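Local coordinates for CRISPR-associated endonuclease Cas1 (Thermotoga maritima, PDB 4XTK), which probably acts as a metal-dependent endonuclease on double-stranded DNA in CRISPR adaptive immunity, working as a homodimer that joins a Cas2 homodimer, at residues E[161-166]-E[175-180]; E[126-131]-E[167-172]; E[186-191]-E[259-264]. All blocks are in the same frame, centred on the assembly; numbering follows the deposited sequence.

Contact 1: residues E[161-166]-E[175-180]; sequences EYYSMI and FRIEKR
Tyr163 lays its ring against two side chains of the loop 175-180, both on the same side of the ring plane, Ile177 near CD1 and Arg180 near CE2. Tyr163 CD1 meets the terminal methyl CD1 of Ile177 at 3.6 Å. Tyr163 CE2 meets the methylene CD of Arg180 at 3.5 Å. Both partners approach the ring obliquely. The Tyr163 and Ile177 side chains cross at about a right angle. Ile177 CD1 also lies 4.0 Å from CG2 of Ile166, one helical turn further on. That methyl touches two residues of helix 148-166. Within the helix, Tyr162 CD2 lies over the opposite face of the Tyr163 ring.

Arg180 has CG anti to its backbone N (chi1 -179°) and stays extended as far as NE. The extended chain crosses the tyrosine at a slant, with CB nearest CD2 and CD nearest CE2. The guanidinium plane stands 71° from the ring plane. Its nitrogens bond to helix 188-208, NH1 to Asn190 OD1 and NH2 to Ser194 OG. Arg180 thus links two helices, by carbon to one and by polar atoms to the other.

The loop after helix 148-166 folds back on the helix's last turns and then leads to helix 188-208. The side chain of Tyr163 is about 7 Å from that of Glu236 and about 9 Å from that of Glu155, both manganese ligands by similarity. The contact is therefore close to the probable metal site. No hydrogen bond joins the two segments, which meet through apolar carbon, including the aliphatic part of an arginine whose polar end is engaged elsewhere. The polar tie comes from Asp167, just past the helix segment: its carboxylate holds the loop backbone at Ile177 N and, weakly, at Glu178 N.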
loop_
_atom_site.group_PDB
_atom_site.type_symbol
_atom_site.label_atom_id
_atom_site.label_comp_id
_atom_site.label_asym_id
_atom_site.label_seq_id
_atom_site.Cartn_x
_atom_site.Cartn_y
_atom_site.Cartn_z
ATOM N N GLU E 161 -25.636 24.071 -12.265
ATOM C CA GLU E 161 -26.009 25.026 -13.303
ATOM C C GLU E 161 -25.583 24.511 -14.677
ATOM O O GLU E 161 -26.304 24.642 -15.672
ATOM C CB GLU E 161 -25.379 26.392 -13.023
ATOM C CG GLU E 161 -25.536 27.391 -14.143
ATOM C CD GLU E 161 -26.987 27.704 -14.432
ATOM O OE1 GLU E 161 -27.810 27.603 -13.496
ATOM O OE2 GLU E 161 -27.310 28.049 -15.590
ATOM N N TYR E 162 -24.393 23.928 -14.714
ATOM C CA TYR E 162 -23.862 23.333 -15.920
ATOM C C TYR E 162 -24.784 22.221 -16.415
ATOM O O TYR E 162 -25.071 22.127 -17.609
ATOM C CB TYR E 162 -22.453 22.809 -15.649
ATOM C CG TYR E 162 -21.971 21.751 -16.604
ATOM C CD1 TYR E 162 -21.351 22.093 -17.795
ATOM C CD2 TYR E 162 -22.122 20.405 -16.304
ATOM C CE1 TYR E 162 -20.903 21.123 -18.668
ATOM C CE2 TYR E 162 -21.680 19.428 -17.169
ATOM C CZ TYR E 162 -21.071 19.793 -18.347
ATOM O OH TYR E 162 -20.626 18.823 -19.203
ATOM N N TYR E 163 -25.262 21.397 -15.487
ATOM C CA TYR E 163 -26.171 20.304 -15.820
ATOM C C TYR E 163 -27.508 20.807 -16.378
ATOM O O TYR E 163 -28.087 20.181 -17.272
ATOM C CB TYR E 163 -26.407 19.422 -14.592
ATOM C CG TYR E 163 -25.352 18.357 -14.411
ATOM C CD1 TYR E 163 -24.867 17.647 -15.500
ATOM C CD2 TYR E 163 -24.831 18.066 -13.151
ATOM C CE1 TYR E 163 -23.899 16.670 -15.346
ATOM C CE2 TYR E 163 -23.861 17.087 -12.988
ATOM C CZ TYR E 163 -23.399 16.393 -14.091
ATOM O OH TYR E 163 -22.437 15.420 -13.950
ATOM N N SER E 164 -27.986 21.935 -15.861
ATOM C CA SER E 164 -29.201 22.555 -16.378
ATOM C C SER E 164 -29.000 23.005 -17.816
ATOM O O SER E 164 -29.924 22.942 -18.623
ATOM C CB SER E 164 -29.625 23.746 -15.517
ATOM O OG SER E 164 -30.095 23.319 -14.250
ATOM N N MET E 165 -27.791 23.457 -18.136
ATOM C CA MET E 165 -27.498 23.891 -19.496
ATOM C C MET E 165 -27.378 22.678 -20.408
ATOM O O MET E 165 -27.694 22.752 -21.593
ATOM C CB MET E 165 -26.220 24.731 -19.548
ATOM C CG MET E 165 -26.267 26.021 -18.728
ATOM S SD MET E 165 -27.642 27.115 -19.153
ATOM C CE MET E 165 -27.491 27.222 -20.933
ATOM N N ILE E 166 -26.931 21.560 -19.843
ATOM C CA ILE E 166 -26.801 20.312 -20.593
ATOM C C ILE E 166 -28.174 19.798 -21.018
ATOM O O ILE E 166 -28.322 19.202 -22.082
ATOM C CB ILE E 166 -26.073 19.229 -19.760
ATOM C CG1 ILE E 166 -24.603 19.599 -19.578
ATOM C CG2 ILE E 166 -26.164 17.873 -20.421
ATOM C CD1 ILE E 166 -23.858 19.741 -20.871
ATOM N N PHE E 175 -35.649 11.926 -20.441
ATOM C CA PHE E 175 -34.213 11.786 -20.243
ATOM C C PHE E 175 -33.465 13.050 -19.816
ATOM O O PHE E 175 -32.240 13.053 -19.788
ATOM C CB PHE E 175 -33.592 11.206 -21.512
ATOM C CG PHE E 175 -33.922 9.763 -21.707
ATOM C CD1 PHE E 175 -35.088 9.389 -22.355
ATOM C CD2 PHE E 175 -33.092 8.778 -21.197
ATOM C CE1 PHE E 175 -35.409 8.061 -22.513
ATOM C CE2 PHE E 175 -33.405 7.444 -21.353
ATOM C CZ PHE E 175 -34.563 7.085 -22.010
ATOM N N ARG E 176 -34.180 14.136 -19.547
ATOM C CA ARG E 176 -33.528 15.341 -19.026
ATOM C C ARG E 176 -33.089 15.157 -17.573
ATOM O O ARG E 176 -33.746 14.466 -16.793
ATOM C CB ARG E 176 -34.448 16.564 -19.145
ATOM C CG ARG E 176 -34.774 16.914 -20.582
ATOM C CD ARG E 176 -35.387 18.283 -20.736
ATOM N NE ARG E 176 -35.399 18.679 -22.141
ATOM C CZ ARG E 176 -35.376 19.937 -22.565
ATOM N NH1 ARG E 176 -35.338 20.935 -21.690
ATOM N NH2 ARG E 176 -35.382 20.196 -23.865
ATOM N N ILE E 177 -31.964 15.776 -17.226
ATOM C CA ILE E 177 -31.426 15.700 -15.873
ATOM C C ILE E 177 -32.338 16.402 -14.880
ATOM O O ILE E 177 -32.437 15.992 -13.724
ATOM C CB ILE E 177 -30.025 16.328 -15.796
ATOM C CG1 ILE E 177 -29.117 15.725 -16.872
ATOM C CG2 ILE E 177 -29.431 16.166 -14.398
ATOM C CD1 ILE E 177 -27.836 16.498 -17.093
ATOM N N GLU E 178 -33.035 17.431 -15.362
ATOM C CA GLU E 178 -33.778 18.344 -14.501
ATOM C C GLU E 178 -32.796 18.951 -13.497
ATOM O O GLU E 178 -31.902 19.712 -13.872
ATOM C CB GLU E 178 -34.935 17.632 -13.798
ATOM C CG GLU E 178 -36.012 17.111 -14.743
ATOM C CD GLU E 178 -36.650 18.209 -15.580
ATOM O OE1 GLU E 178 -37.079 19.229 -14.998
ATOM O OE2 GLU E 178 -36.726 18.049 -16.820
ATOM N N LYS E 179 -32.973 18.630 -12.226
ATOM C CA LYS E 179 -32.038 19.056 -11.196
ATOM C C LYS E 179 -31.131 17.898 -10.764
ATOM O O LYS E 179 -31.621 16.813 -10.477
ATOM C CB LYS E 179 -32.824 19.609 -10.010
ATOM C CG LYS E 179 -32.033 20.252 -8.894
ATOM C CD LYS E 179 -33.038 20.791 -7.862
ATOM C CE LYS E 179 -32.383 21.524 -6.703
ATOM N NZ LYS E 179 -31.796 22.828 -7.107
ATOM N N ARG E 180 -29.814 18.111 -10.753
ATOM C CA ARG E 180 -28.897 17.169 -10.097
ATOM C C ARG E 180 -28.220 17.790 -8.886
ATOM O O ARG E 180 -27.472 18.762 -9.007
ATOM C CB ARG E 180 -27.810 16.657 -11.043
ATOM C CG ARG E 180 -26.862 15.660 -10.343
ATOM C CD ARG E 180 -26.013 14.871 -11.323
ATOM N NE ARG E 180 -25.224 13.827 -10.669
ATOM C CZ ARG E 180 -25.585 12.547 -10.600
ATOM N NH1 ARG E 180 -26.731 12.150 -11.140
ATOM N NH2 ARG E 180 -24.803 11.660 -9.996
#

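Contact 2: residues E[126-131]-E[167-172]; sequences KKRKVR and DSLVSD
Leu169 splits its two methyls between Arg128 and Val130, the residues on either side of Lys129, whose positive phi ends a helix. Leu169 CD1 rests 3.6 Å from CD of Arg128, and the arginine CB lies near the same methyl. Leu169 CD2 meets CG2 of Val130 at 3.7 Å. The side chains cross at a slant in both pairs. Val130 has CG1 anti to the backbone N (chi1 172°), which leaves CG2 as the branch that touches the leucine. At the margin, Ser168 OG is 4.1 Å from Val130 CG2; the hydroxyl is hydrogen-bonded to Met165 O.

Helix 103-127 ends here in a Schellman motif. Lys129 is its C-prime residue, and Val130 N bonds back to Leu125 O. This turn puts Arg128 and Val130 toward the chain that follows helix 148-166. Leu248 of helix 230-252 touches both Arg128 and Leu169, so a third helix borders the pair. The guanidinium of Arg128 makes a weak hydrogen bond to Asn249 through NH2. With no hydrogen bond between the segments, the end of helix 103-127 meets the chain after helix 148-166 through aliphatic carbon at the protein surface.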
loop_
_atom_site.group_PDB
_atom_site.type_symbol
_atom_site.label_atom_id
_atom_site.label_comp_id
_atom_site.label_asym_id
_atom_site.label_seq_id
_atom_site.Cartn_x
_atom_site.Cartn_y
_atom_site.Cartn_z
ATOM N N LYS E 126 -19.522 25.216 -25.159
ATOM C CA LYS E 126 -19.282 26.024 -26.355
ATOM C C LYS E 126 -19.096 25.171 -27.609
ATOM O O LYS E 126 -19.445 25.598 -28.707
ATOM C CB LYS E 126 -18.065 26.927 -26.159
ATOM C CG LYS E 126 -18.319 28.110 -25.244
ATOM C CD LYS E 126 -17.136 29.060 -25.226
ATOM C CE LYS E 126 -17.400 30.250 -24.321
ATOM N NZ LYS E 126 -16.221 31.151 -24.230
ATOM N N LYS E 127 -18.537 23.975 -27.439
ATOM C CA LYS E 127 -18.373 23.029 -28.544
ATOM C C LYS E 127 -19.732 22.608 -29.089
ATOM O O LYS E 127 -19.886 22.327 -30.276
ATOM C CB LYS E 127 -17.592 21.794 -28.086
ATOM C CG LYS E 127 -16.237 21.608 -28.733
ATOM C CD LYS E 127 -15.438 20.521 -28.013
ATOM N N ARG E 128 -20.709 22.546 -28.192
ATOM C CA ARG E 128 -22.064 22.138 -28.535
ATOM C C ARG E 128 -23.008 23.313 -28.799
ATOM O O ARG E 128 -24.219 23.124 -28.903
ATOM C CB ARG E 128 -22.612 21.215 -27.453
ATOM C CG ARG E 128 -22.023 19.819 -27.599
ATOM C CD ARG E 128 -22.311 18.918 -26.434
ATOM N NE ARG E 128 -21.627 17.636 -26.582
ATOM C CZ ARG E 128 -22.118 16.597 -27.249
ATOM N NH1 ARG E 128 -23.305 16.678 -27.840
ATOM N NH2 ARG E 128 -21.419 15.473 -27.323
ATOM N N LYS E 129 -22.441 24.517 -28.869
ATOM C CA LYS E 129 -23.171 25.737 -29.232
ATOM C C LYS E 129 -24.209 26.119 -28.175
ATOM O O LYS E 129 -25.318 26.547 -28.497
ATOM C CB LYS E 129 -23.842 25.582 -30.602
ATOM C CG LYS E 129 -22.928 25.042 -31.700
ATOM C CD LYS E 129 -22.127 26.144 -32.364
ATOM C CE LYS E 129 -22.782 26.591 -33.660
ATOM N N VAL E 130 -23.830 25.950 -26.913
ATOM C CA VAL E 130 -24.650 26.343 -25.774
ATOM C C VAL E 130 -23.974 27.507 -25.043
ATOM O O VAL E 130 -22.745 27.549 -24.951
ATOM C CB VAL E 130 -24.862 25.153 -24.806
ATOM C CG1 VAL E 130 -25.557 25.597 -23.525
ATOM C CG2 VAL E 130 -25.641 24.041 -25.487
ATOM N N ARG E 131 -24.765 28.451 -24.531
ATOM C CA ARG E 131 -24.222 29.603 -23.805
ATOM C C ARG E 131 -23.610 29.193 -22.467
ATOM O O ARG E 131 -24.264 28.559 -21.643
ATOM C CB ARG E 131 -25.316 30.647 -23.567
ATOM C CG ARG E 131 -26.257 30.835 -24.744
ATOM C CD ARG E 131 -26.295 32.288 -25.185
ATOM N NE ARG E 131 -27.077 33.121 -24.275
ATOM C CZ ARG E 131 -26.645 34.264 -23.751
ATOM N NH1 ARG E 131 -25.425 34.708 -24.034
ATOM N NH2 ARG E 131 -27.427 34.959 -22.937
ATOM N N ASP E 167 -29.184 20.057 -20.196
ATOM C CA ASP E 167 -30.537 19.597 -20.485
ATOM C C ASP E 167 -31.152 20.227 -21.734
ATOM O O ASP E 167 -32.149 19.727 -22.251
ATOM C CB ASP E 167 -31.448 19.854 -19.286
ATOM C CG ASP E 167 -31.473 18.691 -18.316
ATOM O OD1 ASP E 167 -31.079 17.574 -18.718
ATOM O OD2 ASP E 167 -31.899 18.889 -17.157
ATOM N N SER E 168 -30.567 21.313 -22.227
ATOM C CA SER E 168 -31.076 21.936 -23.445
ATOM C C SER E 168 -30.629 21.160 -24.684
ATOM O O SER E 168 -31.102 21.415 -25.792
ATOM C CB SER E 168 -30.630 23.398 -23.537
ATOM O OG SER E 168 -29.222 23.516 -23.614
ATOM N N LEU E 169 -29.718 20.212 -24.487
ATOM C CA LEU E 169 -29.235 19.363 -25.570
ATOM C C LEU E 169 -29.976 18.033 -25.629
ATOM O O LEU E 169 -29.747 17.229 -26.531
ATOM C CB LEU E 169 -27.736 19.110 -25.407
ATOM C CG LEU E 169 -26.871 20.361 -25.519
ATOM C CD1 LEU E 169 -25.441 20.052 -25.128
ATOM C CD2 LEU E 169 -26.942 20.926 -26.932
ATOM N N VAL E 170 -30.866 17.809 -24.668
ATOM C CA VAL E 170 -31.588 16.546 -24.579
ATOM C C VAL E 170 -32.983 16.652 -25.188
ATOM O O VAL E 170 -33.819 17.418 -24.720
ATOM C CB VAL E 170 -31.713 16.076 -23.127
ATOM C CG1 VAL E 170 -32.551 14.815 -23.061
ATOM C CG2 VAL E 170 -30.345 15.840 -22.539
ATOM N N SER E 171 -33.223 15.871 -26.234
ATOM C CA SER E 171 -34.484 15.928 -26.961
ATOM C C SER E 171 -35.654 15.340 -26.170
ATOM O O SER E 171 -36.686 15.994 -25.997
ATOM C CB SER E 171 -34.337 15.204 -28.297
ATOM O OG SER E 171 -33.102 15.540 -28.907
ATOM N N ASP E 172 -35.493 14.107 -25.699
ATOM C CA ASP E 172 -36.545 13.445 -24.935
ATOM C C ASP E 172 -36.518 13.913 -23.483
ATOM O O ASP E 172 -35.531 13.702 -22.776
ATOM C CB ASP E 172 -36.384 11.928 -25.010
ATOM C CG ASP E 172 -37.643 11.185 -24.617
ATOM O OD1 ASP E 172 -38.551 11.813 -24.032
ATOM O OD2 ASP E 172 -37.721 9.968 -24.885
#

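Contact 3: residues E[186-191]-E[259-264]; sequences KNFANT and KHFDEI
Phe261 and Phe188 bury more of their surface here than any other residue, and their rings meet at a slant. The centroids are 4.6 Å apart and the planes make 31°. Phe188 CD1 sits above one face of the Phe261 ring, toward its rim, 3.6 Å from Phe261 CD1. Thr191 approaches the edge of the same ring, with CG2 3.7 Å from Phe261 CE2. Phe261 is therefore bordered on a face and at an edge by residues one helical turn apart.

Phe261 lies on strand 261-262, which pairs antiparallel with strand 269-270. Phe261 packs on the first turn of helix 188-208. Asn187 is the N-cap of that helix. Its OD1 accepts from Asn190 N at 3.0 Å and from Asn190 ND2 at 2.9 Å, from opposite faces of its carbonyl plane. In Thr191, chi1 of -62° sets OG1 beside the backbone N and CG2 anti to it. The methyl then meets the phenylalanine while Thr191 OG1 bonds to Asn187 O at 2.9 Å. Phe175 also meets the Phe188 ring and extends the aromatic group. Lys186 NZ lies 4.3 Å from Glu263 OE2, beyond salt-bridge distance.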
loop_
_atom_site.group_PDB
_atom_site.type_symbol
_atom_site.label_atom_id
_atom_site.label_comp_id
_atom_site.label_asym_id
_atom_site.label_seq_id
_atom_site.Cartn_x
_atom_site.Cartn_y
_atom_site.Cartn_z
ATOM N N LYS E 186 -34.685 10.596 -8.689
ATOM C CA LYS E 186 -34.727 9.295 -9.318
ATOM C C LYS E 186 -35.350 9.450 -10.697
ATOM O O LYS E 186 -36.551 9.680 -10.837
ATOM C CB LYS E 186 -35.507 8.315 -8.432
ATOM C CG LYS E 186 -36.201 7.162 -9.131
ATOM C CD LYS E 186 -36.856 6.265 -8.092
ATOM C CE LYS E 186 -38.003 5.458 -8.668
ATOM N NZ LYS E 186 -38.630 4.597 -7.624
ATOM N N ASN E 187 -34.502 9.334 -11.714
ATOM C CA ASN E 187 -34.939 9.371 -13.101
ATOM C C ASN E 187 -33.857 8.781 -13.990
ATOM O O ASN E 187 -32.783 8.414 -13.509
ATOM C CB ASN E 187 -35.293 10.796 -13.550
ATOM C CG ASN E 187 -34.135 11.768 -13.430
ATOM O OD1 ASN E 187 -32.970 11.377 -13.340
ATOM N ND2 ASN E 187 -34.453 13.056 -13.469
ATOM N N PHE E 188 -34.131 8.706 -15.286
ATOM C CA PHE E 188 -33.221 8.034 -16.205
ATOM C C PHE E 188 -31.843 8.691 -16.230
ATOM O O PHE E 188 -30.831 8.025 -16.021
ATOM C CB PHE E 188 -33.814 8.007 -17.614
ATOM C CG PHE E 188 -35.070 7.197 -17.726
ATOM C CD1 PHE E 188 -35.256 6.069 -16.944
ATOM C CD2 PHE E 188 -36.064 7.560 -18.617
ATOM C CE1 PHE E 188 -36.409 5.317 -17.051
ATOM C CE2 PHE E 188 -37.224 6.815 -18.726
ATOM C CZ PHE E 188 -37.394 5.691 -17.943
ATOM N N ALA E 189 -31.819 9.999 -16.464
ATOM C CA ALA E 189 -30.574 10.729 -16.670
ATOM C C ALA E 189 -29.632 10.645 -15.469
ATOM O O ALA E 189 -28.436 10.421 -15.638
ATOM C CB ALA E 189 -30.870 12.182 -17.005
ATOM N N ASN E 190 -30.160 10.816 -14.262
ATOM C CA ASN E 190 -29.313 10.761 -13.080
ATOM C C ASN E 190 -28.817 9.345 -12.779
ATOM O O ASN E 190 -27.758 9.168 -12.172
ATOM C CB ASN E 190 -30.035 11.340 -11.863
ATOM C CG ASN E 190 -30.118 12.853 -11.910
ATOM O OD1 ASN E 190 -29.103 13.539 -11.816
ATOM N ND2 ASN E 190 -31.328 13.382 -12.037
ATOM N N THR E 191 -29.569 8.339 -13.207
ATOM C CA THR E 191 -29.109 6.961 -13.091
ATOM C C THR E 191 -27.878 6.747 -13.965
ATOM O O THR E 191 -26.942 6.042 -13.583
ATOM C CB THR E 191 -30.201 5.962 -13.499
ATOM O OG1 THR E 191 -31.319 6.098 -12.617
ATOM C CG2 THR E 191 -29.674 4.533 -13.433
ATOM N N LYS E 259 -36.053 1.098 -22.219
ATOM C CA LYS E 259 -36.056 -0.359 -22.141
ATOM C C LYS E 259 -34.902 -0.881 -21.287
ATOM O O LYS E 259 -34.869 -2.059 -20.928
ATOM C CB LYS E 259 -36.005 -0.970 -23.545
ATOM C CG LYS E 259 -34.612 -1.233 -24.089
ATOM C CD LYS E 259 -34.690 -1.668 -25.547
ATOM C CE LYS E 259 -33.330 -2.077 -26.083
ATOM N NZ LYS E 259 -33.347 -2.229 -27.564
ATOM N N HIS E 260 -33.964 0.004 -20.957
ATOM C CA HIS E 260 -32.759 -0.371 -20.223
ATOM C C HIS E 260 -32.825 -0.149 -18.706
ATOM O O HIS E 260 -31.814 -0.299 -18.015
ATOM C CB HIS E 260 -31.556 0.376 -20.799
ATOM C CG HIS E 260 -31.255 0.017 -22.219
ATOM N ND1 HIS E 260 -31.585 0.832 -23.279
ATOM C CD2 HIS E 260 -30.682 -1.086 -22.755
ATOM C CE1 HIS E 260 -31.213 0.254 -24.407
ATOM N NE2 HIS E 260 -30.663 -0.911 -24.118
ATOM N N PHE E 261 -33.990 0.233 -18.187
ATOM C CA PHE E 261 -34.109 0.520 -16.757
ATOM C C PHE E 261 -35.157 -0.332 -16.037
ATOM O O PHE E 261 -36.159 -0.731 -16.627
ATOM C CB PHE E 261 -34.438 1.997 -16.542
ATOM C CG PHE E 261 -33.387 2.941 -17.053
ATOM C CD1 PHE E 261 -33.396 3.361 -18.377
ATOM C CD2 PHE E 261 -32.402 3.428 -16.202
ATOM C CE1 PHE E 261 -32.436 4.239 -18.847
ATOM C CE2 PHE E 261 -31.438 4.309 -16.662
ATOM C CZ PHE E 261 -31.457 4.716 -17.987
ATOM N N ASP E 262 -34.919 -0.579 -14.749
ATOM C CA ASP E 262 -35.854 -1.307 -13.882
ATOM C C ASP E 262 -36.184 -0.495 -12.624
ATOM O O ASP E 262 -35.353 0.290 -12.159
ATOM C CB ASP E 262 -35.269 -2.661 -13.476
ATOM C CG ASP E 262 -34.948 -3.545 -14.665
ATOM O OD1 ASP E 262 -35.595 -3.394 -15.723
ATOM O OD2 ASP E 262 -34.031 -4.382 -14.539
ATOM N N GLU E 263 -37.376 -0.691 -12.062
ATOM C CA GLU E 263 -37.789 0.104 -10.903
ATOM C C GLU E 263 -37.237 -0.396 -9.558
ATOM O O GLU E 263 -37.129 0.379 -8.605
ATOM C CB GLU E 263 -39.317 0.177 -10.823
ATOM C CG GLU E 263 -39.818 1.187 -9.787
ATOM C CD GLU E 263 -41.219 0.894 -9.272
ATOM O OE1 GLU E 263 -41.867 -0.051 -9.774
ATOM O OE2 GLU E 263 -41.669 1.616 -8.356
ATOM N N ILE E 264 -36.870 -1.672 -9.480
ATOM C CA ILE E 264 -36.403 -2.244 -8.217
ATOM C C ILE E 264 -34.994 -1.772 -7.856
ATOM O O ILE E 264 -34.725 -0.572 -7.768
ATOM C CB ILE E 264 -36.411 -3.785 -8.257
ATOM C CG1 ILE E 264 -36.206 -4.364 -6.852
ATOM C CG2 ILE E 264 -35.341 -4.294 -9.216
ATOM C CD1 ILE E 264 -36.566 -5.838 -6.731
#

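Overall arrangement
All three contacts lie on one side of the chain's centre. Contacts 1 and 2 have centres about 10 Å apart and interleave along the chain. They share the loop after helix 148-166, whose last turns belong to contact 1. Helix 230-252 touches residues of both. Asp167 of contact 2 accepts a probable hydrogen bond from Ile177 N of contact 1. Contact 3 follows contact 1 in sequence, with centres about 16 Å apart. Arg180 and Asn190 join these two across the start of helix 188-208. Contacts 2 and 3 do not touch. The loop 167-187 thus ties helices 103-127, 148-166 and 188-208 together, with contact 1 in the middle and closest to the probable metal site.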